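Local coordinates for PBP domain-containing protein (Vibrio parahaemolyticus, PDB 3MUQ) that is of unknown function but, as a member of the periplasmic binding protein superfamily, probably binds a small ligand, at residues N159-M164 with L182-L187; N113-F118 with P142-Y147; D106-I111 with G133-T138; E102-V107 with Q189-L194. All blocks are in the same frame, centred on the assembly; numbering follows the deposited sequence.

Interaction 1 of 4, residues N159-M164 with L182-L187; sequences NMASEM and LDLEIL
N159, A161 and S162, on the last turns of helix 154-163, pack against the loop that leads through an inverse gamma turn centred on D183 into strand 185-188 of the mixed sheet. CB of N159 points away from the loop, but its amide end swings back, and OD1 lies 3.8 Å from CD2 of L182, the two side chains crossing at about a right angle. One residue past M160, A161 offers its methyl to the branch of L184: CB comes to 4.1 Å from CD1. The other methyl of L184, CD2, sits 3.7 Å from the carbonyl O of A161. S162 is the centre of the contact. With OG anti to its own backbone N (chi1 -176°), the hydroxyl is carried to the loop and accepts a bond from the D183 amide, OG to N 2.8 Å and nearly straight at 169°. The same serine gives its CB to L182 CD2 at 3.6 Å, beside the hydrogen bond. Outside the pair, W175 of helix 172-178 touches both L182 and L184, and Q165 NE2 donates to the carbonyls of S162 and D183, tying helix end and turn together a second time. The isobutyl group of L184 reaches the helix backbone too, with CD1 3.8 Å from the N of S162.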
loop_
_atom_site.group_PDB
_atom_site.type_symbol
_atom_site.label_atom_id
_atom_site.label_comp_id
_atom_site.label_asym_id
_atom_site.label_seq_id
_atom_site.Cartn_x
_atom_site.Cartn_y
_atom_site.Cartn_z
ATOM N N ASN A 159 2.627 24.351 8.257
ATOM C CA ASN A 159 2.387 25.407 9.241
ATOM C C ASN A 159 3.179 26.650 8.879
ATOM O O ASN A 159 2.686 27.772 8.988
ATOM C CB ASN A 159 2.764 24.949 10.667
ATOM C CG ASN A 159 1.871 23.821 11.174
ATOM O OD1 ASN A 159 0.708 23.722 10.789
ATOM N ND2 ASN A 159 2.418 22.964 12.046
HETATM N N MSE A 160 4.411 26.443 8.432
HETATM C CA MSE A 160 5.251 27.563 8.024
HETATM C C MSE A 160 4.659 28.256 6.789
HETATM O O MSE A 160 4.586 29.482 6.727
HETATM C CB MSE A 160 6.692 27.092 7.760
HETATM C CG MSE A 160 7.701 28.231 7.609
HETATM SE SE MSE A 160 7.855 29.323 9.257
HETATM C CE MSE A 160 8.293 27.880 10.445
ATOM N N ALA A 161 4.230 27.470 5.808
ATOM C CA ALA A 161 3.658 28.042 4.595
ATOM C C ALA A 161 2.395 28.865 4.911
ATOM O O ALA A 161 2.151 29.908 4.296
ATOM C CB ALA A 161 3.369 26.942 3.560
ATOM N N SER A 162 1.599 28.400 5.870
ATOM C CA SER A 162 0.395 29.121 6.276
ATOM C C SER A 162 0.769 30.407 7.011
ATOM O O SER A 162 0.184 31.470 6.771
ATOM C CB SER A 162 -0.505 28.227 7.154
ATOM O OG SER A 162 -1.731 28.873 7.484
ATOM N N GLU A 163 1.745 30.318 7.912
ATOM C CA GLU A 163 2.177 31.498 8.659
ATOM C C GLU A 163 2.698 32.596 7.723
ATOM O O GLU A 163 2.361 33.785 7.860
ATOM C CB GLU A 163 3.266 31.120 9.655
ATOM C CG GLU A 163 3.926 32.309 10.330
ATOM C CD GLU A 163 2.944 33.154 11.125
ATOM O OE1 GLU A 163 2.038 32.580 11.761
ATOM O OE2 GLU A 163 3.086 34.397 11.114
HETATM N N MSE A 164 3.516 32.195 6.756
HETATM C CA MSE A 164 4.145 33.167 5.870
HETATM C C MSE A 164 3.347 33.414 4.597
HETATM O O MSE A 164 3.773 34.179 3.734
HETATM C CB MSE A 164 5.572 32.736 5.552
HETATM C CG MSE A 164 6.444 32.737 6.774
HETATM SE SE MSE A 164 8.271 32.320 6.313
HETATM C CE MSE A 164 8.613 33.880 5.180
ATOM N N LEU A 182 -4.942 25.393 8.315
ATOM C CA LEU A 182 -4.078 26.116 7.383
ATOM C C LEU A 182 -4.863 27.181 6.616
ATOM O O LEU A 182 -5.968 26.931 6.151
ATOM C CB LEU A 182 -3.416 25.142 6.401
ATOM C CG LEU A 182 -2.510 24.091 7.060
ATOM C CD1 LEU A 182 -2.108 22.973 6.086
ATOM C CD2 LEU A 182 -1.288 24.769 7.676
ATOM N N ASP A 183 -4.284 28.365 6.476
ATOM C CA ASP A 183 -4.884 29.401 5.643
ATOM C C ASP A 183 -4.328 29.263 4.239
ATOM O O ASP A 183 -3.693 30.181 3.730
ATOM C CB ASP A 183 -4.548 30.800 6.175
ATOM C CG ASP A 183 -5.297 31.144 7.448
ATOM O OD1 ASP A 183 -6.217 30.394 7.845
ATOM O OD2 ASP A 183 -4.962 32.183 8.056
ATOM N N LEU A 184 -4.549 28.099 3.635
ATOM C CA LEU A 184 -4.019 27.778 2.325
ATOM C C LEU A 184 -5.082 26.958 1.602
ATOM O O LEU A 184 -6.031 26.488 2.229
ATOM C CB LEU A 184 -2.760 26.910 2.471
ATOM C CG LEU A 184 -1.602 27.411 3.347
ATOM C CD1 LEU A 184 -0.624 26.262 3.635
ATOM C CD2 LEU A 184 -0.900 28.586 2.694
ATOM N N GLU A 185 -4.889 26.771 0.305
ATOM C CA GLU A 185 -5.719 25.891 -0.519
ATOM C C GLU A 185 -4.809 25.091 -1.434
ATOM O O GLU A 185 -3.649 25.465 -1.644
ATOM C CB GLU A 185 -6.633 26.709 -1.430
ATOM C CG GLU A 185 -7.935 27.147 -0.840
ATOM C CD GLU A 185 -8.760 27.983 -1.825
ATOM O OE1 GLU A 185 -8.217 28.414 -2.878
ATOM O OE2 GLU A 185 -9.957 28.209 -1.536
ATOM N N ILE A 186 -5.341 24.017 -2.013
ATOM C CA ILE A 186 -4.688 23.367 -3.140
ATOM C C ILE A 186 -4.823 24.287 -4.350
ATOM O O ILE A 186 -5.932 24.664 -4.737
ATOM C CB ILE A 186 -5.332 22.015 -3.461
ATOM C CG1 ILE A 186 -5.076 21.010 -2.332
ATOM C CG2 ILE A 186 -4.808 21.465 -4.793
ATOM C CD1 ILE A 186 -5.838 19.716 -2.519
ATOM N N LEU A 187 -3.701 24.668 -4.950
ATOM C CA LEU A 187 -3.766 25.611 -6.056
ATOM C C LEU A 187 -3.413 24.951 -7.372
ATOM O O LEU A 187 -3.776 25.457 -8.429
ATOM C CB LEU A 187 -2.856 26.824 -5.822
ATOM C CG LEU A 187 -3.224 27.780 -4.692
ATOM C CD1 LEU A 187 -2.180 28.860 -4.598
ATOM C CD2 LEU A 187 -4.607 28.383 -4.923
#

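Interaction 2 of 4, residues N113-F118 with P142-Y147; sequences NKNATF and PNFGGY
N115 and F118 each make one hydrogen bond to G146, whose amide donates to N115 OD1 and whose carbonyl accepts from F118 N. In the first, the donor is tilted 29° from the carbonyl plane; the modelled separation of N115 OD1 and G146 N, 2.5 Å, is short and its exact value doubtful. N115, in positive phi, ends helix 104-113 in a Schellman motif, and a chi1 of -167° extends its amide away from its own N and across to the type I turn F144-Y147. The second bond, F118 N to G146 O, measures 3.1 Å, with the donor well above the carbonyl plane. It opens the parallel pairing of strands 118-120 and 147-149, a beta-alpha-beta crossover whose connection is helix 126-138. Weaker CA-H...O contacts fill in beside it: G146 CA to A116 O and T117 CA to G146 O, each 3.5 Å. Among the aromatic groups, F118 and Y147 lie side by side on the same sheet face, rim to rim with planes at 7° and F118 CD2 3.6 Å from Y147 CE1; Y147 OH bonds E131. F144 turns its ring edge to A116 O and N115 OD1, while its CZ stands 4.1 Å from F118 CB.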
loop_
_atom_site.group_PDB
_atom_site.type_symbol
_atom_site.label_atom_id
_atom_site.label_comp_id
_atom_site.label_asym_id
_atom_site.label_seq_id
_atom_site.Cartn_x
_atom_site.Cartn_y
_atom_site.Cartn_z
ATOM N N ASN A 113 10.341 33.083 -10.484
ATOM C CA ASN A 113 10.497 34.353 -11.204
ATOM C C ASN A 113 9.721 35.513 -10.581
ATOM O O ASN A 113 10.085 36.675 -10.752
ATOM C CB ASN A 113 10.190 34.199 -12.697
ATOM C CG ASN A 113 11.176 33.264 -13.404
ATOM O OD1 ASN A 113 12.369 33.244 -13.091
ATOM N ND2 ASN A 113 10.677 32.489 -14.364
ATOM N N LYS A 114 8.671 35.202 -9.831
ATOM C CA LYS A 114 7.939 36.243 -9.132
ATOM C C LYS A 114 8.477 36.419 -7.713
ATOM O O LYS A 114 8.027 37.291 -6.957
ATOM C CB LYS A 114 6.437 35.956 -9.128
ATOM C CG LYS A 114 5.843 35.799 -10.519
ATOM C CD LYS A 114 4.485 36.463 -10.605
ATOM C CE LYS A 114 3.732 36.018 -11.842
ATOM N NZ LYS A 114 2.285 36.341 -11.721
ATOM N N ASN A 115 9.471 35.612 -7.366
ATOM C CA ASN A 115 10.001 35.626 -6.013
ATOM C C ASN A 115 8.882 35.567 -4.959
ATOM O O ASN A 115 8.884 36.305 -3.965
ATOM C CB ASN A 115 10.910 36.835 -5.790
ATOM C CG ASN A 115 11.710 36.712 -4.522
ATOM O OD1 ASN A 115 12.255 35.646 -4.213
ATOM N ND2 ASN A 115 11.761 37.789 -3.754
ATOM N N ALA A 116 7.918 34.690 -5.203
ATOM C CA ALA A 116 6.895 34.354 -4.219
ATOM C C ALA A 116 7.516 33.557 -3.077
ATOM O O ALA A 116 8.605 33.005 -3.205
ATOM C CB ALA A 116 5.794 33.535 -4.875
ATOM N N THR A 117 6.829 33.483 -1.951
ATOM C CA THR A 117 7.353 32.711 -0.838
ATOM C C THR A 117 7.150 31.205 -1.079
ATOM O O THR A 117 6.062 30.766 -1.461
ATOM C CB THR A 117 6.740 33.179 0.502
ATOM O OG1 THR A 117 7.201 34.509 0.783
ATOM C CG2 THR A 117 7.154 32.255 1.653
ATOM N N PHE A 118 8.217 30.423 -0.888
ATOM C CA PHE A 118 8.152 28.970 -1.073
ATOM C C PHE A 118 8.860 28.254 0.063
ATOM O O PHE A 118 10.027 28.517 0.349
ATOM C CB PHE A 118 8.778 28.550 -2.408
ATOM C CG PHE A 118 8.580 27.103 -2.723
ATOM C CD1 PHE A 118 7.514 26.692 -3.520
ATOM C CD2 PHE A 118 9.438 26.142 -2.197
ATOM C CE1 PHE A 118 7.322 25.358 -3.789
ATOM C CE2 PHE A 118 9.246 24.806 -2.462
ATOM C CZ PHE A 118 8.190 24.412 -3.260
ATOM N N PRO A 142 17.103 26.826 -6.694
ATOM C CA PRO A 142 16.186 27.472 -5.753
ATOM C C PRO A 142 16.963 28.448 -4.885
ATOM O O PRO A 142 17.287 28.135 -3.738
ATOM C CB PRO A 142 15.670 26.307 -4.902
ATOM C CG PRO A 142 16.145 25.060 -5.585
ATOM C CD PRO A 142 17.383 25.437 -6.316
ATOM N N ASN A 143 17.263 29.618 -5.438
ATOM C CA ASN A 143 18.072 30.613 -4.741
ATOM C C ASN A 143 17.349 31.932 -4.528
ATOM O O ASN A 143 17.883 32.844 -3.896
ATOM C CB ASN A 143 19.367 30.873 -5.512
ATOM C CG ASN A 143 20.472 29.937 -5.108
ATOM O OD1 ASN A 143 20.651 29.646 -3.923
ATOM N ND2 ASN A 143 21.224 29.453 -6.086
ATOM N N PHE A 144 16.144 32.043 -5.073
ATOM C CA PHE A 144 15.406 33.289 -4.980
ATOM C C PHE A 144 15.138 33.692 -3.530
ATOM O O PHE A 144 15.059 32.840 -2.634
ATOM C CB PHE A 144 14.117 33.249 -5.827
ATOM C CG PHE A 144 13.221 32.059 -5.555
ATOM C CD1 PHE A 144 12.088 32.199 -4.771
ATOM C CD2 PHE A 144 13.495 30.814 -6.118
ATOM C CE1 PHE A 144 11.246 31.121 -4.529
ATOM C CE2 PHE A 144 12.656 29.721 -5.884
ATOM C CZ PHE A 144 11.535 29.879 -5.086
ATOM N N GLY A 145 15.017 34.997 -3.306
ATOM C CA GLY A 145 14.732 35.518 -1.980
ATOM C C GLY A 145 13.604 34.790 -1.268
ATOM O O GLY A 145 13.749 34.401 -0.104
ATOM N N GLY A 146 12.476 34.601 -1.952
ATOM C CA GLY A 146 11.329 33.966 -1.313
ATOM C C GLY A 146 11.522 32.527 -0.843
ATOM O O GLY A 146 10.717 32.007 -0.060
ATOM N N TYR A 147 12.598 31.886 -1.294
ATOM C CA TYR A 147 12.803 30.466 -1.039
ATOM C C TYR A 147 13.330 30.186 0.361
ATOM O O TYR A 147 14.398 30.665 0.726
ATOM C CB TYR A 147 13.740 29.860 -2.081
ATOM C CG TYR A 147 13.868 28.348 -1.988
ATOM C CD1 TYR A 147 12.914 27.510 -2.555
ATOM C CD2 TYR A 147 14.950 27.762 -1.347
ATOM C CE1 TYR A 147 13.029 26.125 -2.472
ATOM C CE2 TYR A 147 15.067 26.383 -1.259
ATOM C CZ TYR A 147 14.112 25.569 -1.824
ATOM O OH TYR A 147 14.249 24.191 -1.739
#

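Interaction 3 of 4, residues D106-I111 with G133-T138; sequences DVFKEI and GFWAQT
An aromatic cluster of F108, F134 and W135 forms the buried crossing of helix 104-113 over helix 126-138, whose local axes pass 9.5 Å apart at -81°, nearly perpendicular. F108 sits between the other two rings. Its CB and one ring edge come down on the face of the W135 indole, CD2 of F108 reaching CE2 of W135 at 3.4 Å, in an edge-to-face pair with planes at 54°. CB of F108 adds a CH-pi contact, 4.1 Å from the centroid of the six-membered ring of W135. F134 attends to F108 itself: its CB stands over one ring face, 4.0 Å from the F108 centroid, and the edge of the F134 ring is turned toward the face of the F108 ring, planes at 82°. W135 leaves its polar NE1 for E131, one turn earlier in its helix. Toward the side of K109 the contact becomes aliphatic. The extended lysine chain slides past T138 in the opposite direction, its CE 3.7 Å from T138 CB, and T138 CG2 touches F108 CB. T138 turns its hydroxyl back to its own helix, OG1 donating to W135 O at 2.7 Å and also accepting from the backbone N of I140. Around the crossing, L105 touches F134 and T138, A112 and P142 border W135, and the second helix runs on from strand 118-120 toward strand 147-149.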
loop_
_atom_site.group_PDB
_atom_site.type_symbol
_atom_site.label_atom_id
_atom_site.label_comp_id
_atom_site.label_asym_id
_atom_site.label_seq_id
_atom_site.Cartn_x
_atom_site.Cartn_y
_atom_site.Cartn_z
ATOM N N ASP A 106 6.044 24.750 -15.024
ATOM C CA ASP A 106 5.607 26.140 -15.150
ATOM C C ASP A 106 5.334 26.763 -13.777
ATOM O O ASP A 106 5.693 27.921 -13.513
ATOM C CB ASP A 106 4.350 26.247 -16.019
ATOM C CG ASP A 106 4.625 25.939 -17.479
ATOM O OD1 ASP A 106 5.812 25.989 -17.881
ATOM O OD2 ASP A 106 3.658 25.641 -18.220
ATOM N N VAL A 107 4.697 25.994 -12.906
ATOM C CA VAL A 107 4.405 26.475 -11.565
ATOM C C VAL A 107 5.695 26.831 -10.809
ATOM O O VAL A 107 5.815 27.924 -10.250
ATOM C CB VAL A 107 3.540 25.475 -10.750
ATOM C CG1 VAL A 107 3.429 25.936 -9.320
ATOM C CG2 VAL A 107 2.134 25.328 -11.378
ATOM N N PHE A 108 6.666 25.927 -10.804
ATOM C CA PHE A 108 7.937 26.209 -10.127
ATOM C C PHE A 108 8.637 27.442 -10.706
ATOM O O PHE A 108 9.047 28.336 -9.967
ATOM C CB PHE A 108 8.855 24.980 -10.141
ATOM C CG PHE A 108 8.571 24.001 -9.029
ATOM C CD1 PHE A 108 7.273 23.593 -8.764
ATOM C CD2 PHE A 108 9.601 23.489 -8.249
ATOM C CE1 PHE A 108 7.007 22.690 -7.734
ATOM C CE2 PHE A 108 9.348 22.582 -7.227
ATOM C CZ PHE A 108 8.056 22.186 -6.965
ATOM N N LYS A 109 8.728 27.509 -12.030
ATOM C CA LYS A 109 9.395 28.627 -12.685
ATOM C C LYS A 109 8.737 29.955 -12.324
ATOM O O LYS A 109 9.421 30.937 -12.042
ATOM C CB LYS A 109 9.387 28.435 -14.203
ATOM C CG LYS A 109 10.289 27.321 -14.681
ATOM C CD LYS A 109 10.026 26.951 -16.132
ATOM C CE LYS A 109 10.803 25.699 -16.512
ATOM N NZ LYS A 109 10.460 25.206 -17.874
ATOM N N GLU A 110 7.405 29.965 -12.338
ATOM C CA GLU A 110 6.616 31.156 -12.057
ATOM C C GLU A 110 6.823 31.620 -10.607
ATOM O O GLU A 110 6.988 32.807 -10.334
ATOM C CB GLU A 110 5.140 30.834 -12.314
ATOM C CG GLU A 110 4.204 32.017 -12.473
ATOM C CD GLU A 110 3.119 31.749 -13.515
ATOM O OE1 GLU A 110 2.046 32.397 -13.451
ATOM O OE2 GLU A 110 3.344 30.890 -14.402
ATOM N N ILE A 111 6.796 30.677 -9.675
ATOM C CA ILE A 111 7.038 30.991 -8.269
ATOM C C ILE A 111 8.423 31.623 -8.095
ATOM O O ILE A 111 8.589 32.656 -7.419
ATOM C CB ILE A 111 6.901 29.726 -7.396
ATOM C CG1 ILE A 111 5.409 29.381 -7.224
ATOM C CG2 ILE A 111 7.585 29.923 -6.052
ATOM C CD1 ILE A 111 5.132 28.135 -6.375
ATOM N N GLY A 133 14.092 17.573 -7.495
ATOM C CA GLY A 133 14.062 17.062 -8.850
ATOM C C GLY A 133 13.358 18.021 -9.788
ATOM O O GLY A 133 13.805 18.242 -10.909
ATOM N N PHE A 134 12.246 18.592 -9.341
ATOM C CA PHE A 134 11.513 19.520 -10.185
ATOM C C PHE A 134 12.340 20.771 -10.430
ATOM O O PHE A 134 12.411 21.251 -11.553
ATOM C CB PHE A 134 10.163 19.885 -9.575
ATOM C CG PHE A 134 9.176 18.754 -9.554
ATOM C CD1 PHE A 134 9.189 17.786 -10.547
ATOM C CD2 PHE A 134 8.221 18.669 -8.552
ATOM C CE1 PHE A 134 8.277 16.750 -10.535
ATOM C CE2 PHE A 134 7.306 17.629 -8.529
ATOM C CZ PHE A 134 7.332 16.669 -9.526
ATOM N N TRP A 135 12.971 21.302 -9.388
ATOM C CA TRP A 135 13.844 22.452 -9.588
ATOM C C TRP A 135 14.902 22.107 -10.624
ATOM O O TRP A 135 15.156 22.893 -11.531
ATOM C CB TRP A 135 14.504 22.936 -8.286
ATOM C CG TRP A 135 13.553 23.619 -7.328
ATOM C CD1 TRP A 135 13.276 23.240 -6.053
ATOM C CD2 TRP A 135 12.740 24.775 -7.583
ATOM N NE1 TRP A 135 12.346 24.080 -5.485
ATOM C CE2 TRP A 135 12.004 25.037 -6.402
ATOM C CE3 TRP A 135 12.561 25.611 -8.691
ATOM C CZ2 TRP A 135 11.108 26.096 -6.298
ATOM C CZ3 TRP A 135 11.680 26.670 -8.583
ATOM C CH2 TRP A 135 10.955 26.899 -7.401
ATOM N N ALA A 136 15.512 20.933 -10.499
ATOM C CA ALA A 136 16.548 20.525 -11.453
ATOM C C ALA A 136 15.993 20.493 -12.880
ATOM O O ALA A 136 16.637 20.968 -13.808
ATOM C CB ALA A 136 17.152 19.178 -11.074
ATOM N N GLN A 137 14.786 19.963 -13.046
ATOM C CA GLN A 137 14.158 19.930 -14.366
ATOM C C GLN A 137 13.848 21.313 -14.926
ATOM O O GLN A 137 13.870 21.504 -16.137
ATOM C CB GLN A 137 12.884 19.100 -14.341
ATOM C CG GLN A 137 13.133 17.615 -14.174
ATOM C CD GLN A 137 11.858 16.854 -13.908
ATOM O OE1 GLN A 137 10.934 16.865 -14.724
ATOM N NE2 GLN A 137 11.790 16.194 -12.751
ATOM N N THR A 138 13.538 22.271 -14.056
ATOM C CA THR A 138 13.246 23.629 -14.517
ATOM C C THR A 138 14.532 24.351 -14.860
ATOM O O THR A 138 14.507 25.409 -15.482
ATOM C CB THR A 138 12.476 24.465 -13.472
ATOM O OG1 THR A 138 13.300 24.691 -12.314
ATOM C CG2 THR A 138 11.170 23.769 -13.080
#

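Interaction 4 of 4, residues E102-V107 with Q189-L194; sequences ESVLDV and QGDEKL
D191 and V104 make the tight half of this contact, where the loop between strands 185-188 and 195-203 meets the start of helix 104-113. A chi1 of -165° swings the D191 carboxylate opposite its own N and at the helix, and OD2 takes the amide of V104 with its anti lone pair, 2.6 Å from V104 N and fairly straight at 166°. The same oxygen presses on V104 CG1 at 3.2 Å, a close approach for a methyl. The other oxygen, OD1, is used within the loop: it accepts from K193 N at 3.0 Å, closing an Asx turn, with the donor 33° out of the carboxylate plane. Beside the bond, V104 CG2 rests 4.0 Å from L194 CD2, in a buried patch that F188 of strand 185-188 also touches. S103, the N-cap residue, caps the same helix end, its OG accepting from D106 N at 3.0 Å, so two side chains take two of the amides at the helix start.

The solvent side is looser. K193 bends back over L105, CE 4.1 Å from its CG, a glancing contact of carbon on carbon, and at the far margin the carbonyls of E102 and G190 merely lie near each other as two acceptors. Because D191 presents a carboxylate to a helix N-terminus, where the helix dipole and the amide of V104 favour negative charge, its ionised form is probably stabilised, and the bond probably strengthened, by that setting.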
loop_
_atom_site.group_PDB
_atom_site.type_symbol
_atom_site.label_atom_id
_atom_site.label_comp_id
_atom_site.label_asym_id
_atom_site.label_seq_id
_atom_site.Cartn_x
_atom_site.Cartn_y
_atom_site.Cartn_z
ATOM N N GLU A 102 -0.134 25.105 -16.722
ATOM C CA GLU A 102 -0.324 23.828 -17.405
ATOM C C GLU A 102 0.467 22.699 -16.771
ATOM O O GLU A 102 -0.055 21.602 -16.585
ATOM C CB GLU A 102 0.065 23.946 -18.875
ATOM C CG GLU A 102 -0.879 24.785 -19.705
ATOM C CD GLU A 102 -0.317 25.081 -21.082
ATOM O OE1 GLU A 102 0.331 26.140 -21.242
ATOM O OE2 GLU A 102 -0.517 24.253 -21.999
ATOM N N SER A 103 1.732 22.960 -16.463
ATOM C CA SER A 103 2.589 21.939 -15.880
ATOM C C SER A 103 3.094 22.391 -14.523
ATOM O O SER A 103 3.022 23.572 -14.192
ATOM C CB SER A 103 3.768 21.631 -16.796
ATOM O OG SER A 103 4.705 22.691 -16.797
ATOM N N VAL A 104 3.599 21.451 -13.733
ATOM C CA VAL A 104 4.149 21.796 -12.438
ATOM C C VAL A 104 5.490 22.506 -12.646
ATOM O O VAL A 104 5.924 23.308 -11.808
ATOM C CB VAL A 104 4.299 20.555 -11.519
ATOM C CG1 VAL A 104 5.269 19.555 -12.110
ATOM C CG2 VAL A 104 4.743 20.971 -10.129
ATOM N N LEU A 105 6.146 22.240 -13.773
ATOM C CA LEU A 105 7.396 22.941 -14.052
ATOM C C LEU A 105 7.133 24.435 -14.322
ATOM O O LEU A 105 7.893 25.288 -13.874
ATOM C CB LEU A 105 8.179 22.277 -15.188
ATOM C CG LEU A 105 8.581 20.811 -14.994
ATOM C CD1 LEU A 105 9.538 20.413 -16.095
ATOM C CD2 LEU A 105 9.226 20.553 -13.636
ATOM N N ASP A 106 6.044 24.750 -15.024
ATOM C CA ASP A 106 5.607 26.140 -15.150
ATOM C C ASP A 106 5.334 26.763 -13.777
ATOM O O ASP A 106 5.693 27.921 -13.513
ATOM C CB ASP A 106 4.350 26.247 -16.019
ATOM C CG ASP A 106 4.625 25.939 -17.479
ATOM O OD1 ASP A 106 5.812 25.989 -17.881
ATOM O OD2 ASP A 106 3.658 25.641 -18.220
ATOM N N VAL A 107 4.697 25.994 -12.906
ATOM C CA VAL A 107 4.405 26.475 -11.565
ATOM C C VAL A 107 5.695 26.831 -10.809
ATOM O O VAL A 107 5.815 27.924 -10.250
ATOM C CB VAL A 107 3.540 25.475 -10.750
ATOM C CG1 VAL A 107 3.429 25.936 -9.320
ATOM C CG2 VAL A 107 2.134 25.328 -11.378
ATOM N N GLN A 189 -2.748 20.818 -9.151
ATOM C CA GLN A 189 -2.600 19.368 -9.031
ATOM C C GLN A 189 -2.774 18.654 -10.371
ATOM O O GLN A 189 -2.794 17.423 -10.431
ATOM C CB GLN A 189 -3.559 18.786 -7.973
ATOM C CG GLN A 189 -5.042 19.044 -8.229
ATOM C CD GLN A 189 -5.931 18.410 -7.176
ATOM O OE1 GLN A 189 -5.703 17.269 -6.757
ATOM N NE2 GLN A 189 -6.953 19.149 -6.737
ATOM N N GLY A 190 -2.878 19.425 -11.447
ATOM C CA GLY A 190 -3.055 18.840 -12.766
ATOM C C GLY A 190 -1.769 18.539 -13.523
ATOM O O GLY A 190 -1.456 19.206 -14.519
ATOM N N ASP A 191 -1.026 17.532 -13.066
ATOM C CA ASP A 191 0.221 17.153 -13.723
ATOM C C ASP A 191 0.589 15.708 -13.361
ATOM O O ASP A 191 0.647 15.339 -12.188
ATOM C CB ASP A 191 1.347 18.138 -13.362
ATOM C CG ASP A 191 2.580 18.019 -14.280
ATOM O OD1 ASP A 191 2.941 16.907 -14.715
ATOM O OD2 ASP A 191 3.221 19.052 -14.556
ATOM N N GLU A 192 0.829 14.895 -14.385
ATOM C CA GLU A 192 1.098 13.481 -14.192
ATOM C C GLU A 192 2.401 13.241 -13.446
ATOM O O GLU A 192 2.632 12.158 -12.918
ATOM C CB GLU A 192 1.077 12.735 -15.533
ATOM C CG GLU A 192 -0.324 12.661 -16.139
ATOM C CD GLU A 192 -0.420 11.750 -17.358
ATOM O OE1 GLU A 192 0.342 11.958 -18.329
ATOM O OE2 GLU A 192 -1.274 10.834 -17.345
ATOM N N LYS A 193 3.248 14.256 -13.391
ATOM C CA LYS A 193 4.462 14.162 -12.593
ATOM C C LYS A 193 4.148 14.127 -11.094
ATOM O O LYS A 193 4.977 13.687 -10.296
ATOM C CB LYS A 193 5.400 15.328 -12.885
ATOM C CG LYS A 193 5.838 15.435 -14.331
ATOM C CD LYS A 193 7.188 16.121 -14.413
ATOM C CE LYS A 193 7.272 17.025 -15.620
ATOM N NZ LYS A 193 6.844 16.338 -16.863
ATOM N N LEU A 194 2.958 14.594 -10.722
ATOM C CA LEU A 194 2.578 14.725 -9.311
ATOM C C LEU A 194 1.959 13.442 -8.751
ATOM O O LEU A 194 1.802 13.292 -7.536
ATOM C CB LEU A 194 1.625 15.916 -9.118
ATOM C CG LEU A 194 2.219 17.318 -9.368
ATOM C CD1 LEU A 194 1.165 18.416 -9.178
ATOM C CD2 LEU A 194 3.409 17.592 -8.466
#

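How the interactions relate
Interactions 2, 3 and 4 form a run across one side of the chain. Interactions 3 and 4 share D106 and V107 and have centres about 9 Å apart; L105 bridges them, its CD2 3.9 Å from F134 O. Interaction 2 lies about 11 Å from interaction 3, centre to centre, and leans on its W135: F144 CE2 is 3.6 Å from W135 CH2, while A116 N probably bonds I111 O. Interaction 1, about 16 Å from interaction 2 between centres, touches it where M164 CE meets T117 CG2 at 4.1 Å. It is nested in the loop closed by interaction 4, its segment L182-L187 leading through F188 to Q189. No ligand-binding role can be assigned here.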